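PDB 1WZ8: enoyl-CoA hydratase from Thermus thermophilus, which probably catalyses the reversible addition of water to the double bond of trans-2-enoyl-CoA thioesters, as enoyl-CoA hydratases of the crotonase family do. Local coordinates for residues Gly65-Gly70 with Lys113-Ala118. Residues are numbered along the deposited sequence; the frame is centred on the assembly and turned at random.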
loop_
_atom_site.group_PDB
_atom_site.type_symbol
_atom_site.label_atom_id
_atom_site.label_comp_id
_atom_site.label_asym_id
_atom_site.label_seq_id
_atom_site.Cartn_x
_atom_site.Cartn_y
_atom_site.Cartn_z
ATOM N N GLY A 65 -12.478 32.188 22.873
ATOM C CA GLY A 65 -13.626 31.665 22.149
ATOM C C GLY A 65 -13.422 31.475 20.658
ATOM O O GLY A 65 -14.371 31.571 19.877
ATOM N N VAL A 66 -12.186 31.213 20.251
ATOM C CA VAL A 66 -11.880 30.998 18.843
ATOM C C VAL A 66 -10.761 29.975 18.771
ATOM O O VAL A 66 -9.857 29.990 19.607
ATOM C CB VAL A 66 -11.430 32.310 18.152
ATOM C CG1 VAL A 66 -10.149 32.825 18.787
ATOM C CG2 VAL A 66 -11.232 32.074 16.664
ATOM N N PHE A 67 -10.822 29.077 17.793
ATOM C CA PHE A 67 -9.787 28.059 17.672
ATOM C C PHE A 67 -8.527 28.685 17.081
ATOM O O PHE A 67 -7.692 29.195 17.826
ATOM C CB PHE A 67 -10.272 26.887 16.816
ATOM C CG PHE A 67 -9.526 25.604 17.070
ATOM C CD1 PHE A 67 -8.690 25.061 16.098
ATOM C CD2 PHE A 67 -9.660 24.940 18.285
ATOM C CE1 PHE A 67 -7.998 23.873 16.330
ATOM C CE2 PHE A 67 -8.971 23.747 18.530
ATOM C CZ PHE A 67 -8.138 23.217 17.547
ATOM N N SER A 68 -8.376 28.665 15.759
ATOM C CA SER A 68 -7.184 29.263 15.161
ATOM C C SER A 68 -7.278 29.562 13.671
ATOM O O SER A 68 -7.766 28.746 12.888
ATOM C CB SER A 68 -5.961 28.373 15.405
ATOM O OG SER A 68 -4.806 28.928 14.783
ATOM N N ALA A 69 -6.791 30.738 13.287
ATOM C CA ALA A 69 -6.790 31.160 11.891
ATOM C C ALA A 69 -5.568 30.590 11.166
ATOM O O ALA A 69 -5.375 30.830 9.972
ATOM C CB ALA A 69 -6.790 32.691 11.806
ATOM N N GLY A 70 -4.744 29.842 11.895
ATOM C CA GLY A 70 -3.558 29.249 11.298
ATOM C C GLY A 70 -2.267 30.013 11.547
ATOM O O GLY A 70 -2.195 30.849 12.449
ATOM N N LYS A 113 -15.760 29.114 16.172
ATOM C CA LYS A 113 -15.693 30.174 15.168
ATOM C C LYS A 113 -14.823 30.028 13.928
ATOM O O LYS A 113 -15.312 30.207 12.815
ATOM C CB LYS A 113 -15.320 31.497 15.843
ATOM C CG LYS A 113 -16.290 31.942 16.921
ATOM C CD LYS A 113 -15.937 33.327 17.429
ATOM C CE LYS A 113 -16.857 33.738 18.569
ATOM N NZ LYS A 113 -16.761 32.776 19.701
ATOM N N VAL A 114 -13.536 29.741 14.110
ATOM C CA VAL A 114 -12.642 29.630 12.969
ATOM C C VAL A 114 -11.557 28.560 13.096
ATOM O O VAL A 114 -10.982 28.359 14.163
ATOM C CB VAL A 114 -11.925 30.978 12.699
ATOM C CG1 VAL A 114 -11.120 30.890 11.414
ATOM C CG2 VAL A 114 -12.936 32.119 12.622
ATOM N N ALA A 115 -11.285 27.895 11.978
ATOM C CA ALA A 115 -10.251 26.872 11.885
ATOM C C ALA A 115 -9.764 26.945 10.445
ATOM O O ALA A 115 -10.433 26.470 9.532
ATOM C CB ALA A 115 -10.826 25.486 12.187
ATOM N N VAL A 116 -8.598 27.556 10.254
ATOM C CA VAL A 116 -8.016 27.728 8.930
ATOM C C VAL A 116 -6.542 27.311 8.942
ATOM O O VAL A 116 -5.859 27.444 9.960
ATOM C CB VAL A 116 -8.105 29.214 8.476
ATOM C CG1 VAL A 116 -7.469 29.383 7.105
ATOM C CG2 VAL A 116 -9.563 29.677 8.454
ATOM N N GLY A 117 -6.062 26.807 7.807
ATOM C CA GLY A 117 -4.671 26.388 7.703
ATOM C C GLY A 117 -4.233 25.450 8.810
ATOM O O GLY A 117 -4.850 24.408 9.031
ATOM N N ALA A 118 -3.163 25.818 9.511
ATOM C CA ALA A 118 -2.651 24.999 10.605
ATOM C C ALA A 118 -3.739 24.793 11.652
ATOM O O ALA A 118 -3.749 23.787 12.356
ATOM C CB ALA A 118 -1.432 25.667 11.235
#
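Ser68 is joined to strand 114-116 by two backbone hydrogen bonds. Ser68 N donates to Val114 O (3.1 Å), reaching that oxygen from 32° off the carbonyl plane, whereas Ser68 O receives Val116 N (3.0 Å) in the carbonyl plane. The same oxygen also takes a CA-H...O contact from Ala115 CA. This is a single parallel bridge centred on Ser68 and Ala115, the loop running alongside the edge strand. At the start of the contact, Lys113 NZ binds Gly65 O at 2.7 Å; the long chain runs extended and then bends at its last torsion (chi4 59°), which brings the ammonium group to the carbonyl. Gly65 has a positive phi, which glycine adopts more easily than other residues.

Among apolar contacts, Val66 and Val114 run alongside each other in the same direction, Val66 CG2 4.2 Å from Val114 CB. Buried Phe67 holds its ring anti to the backbone N (chi1 -157°), near Ala123 and edge-to-face with Phe26; Ala115 is small enough to fit beside it, CB 4.5 Å from Phe67 CD1.

Ser68 OG accepts Gly70 N at 3.0 Å, an ST turn, and donates to Asn32 O, so serine satisfies its buried hydroxyl both ways. Lacking a side chain, Gly70 brings its CA 3.2 Å from Val116 O, with backbone angles that also favour glycine. Gly117, again with positive phi, is the N-cap residue of helix 118-125.

In the crotonase fold, one oxyanion-hole N-H typically comes from the loop after the earlier strand, here probably just beyond Gly70, and the other from a helix N-terminus; Ala118, starting helix 118-125, is consistently placed for the latter.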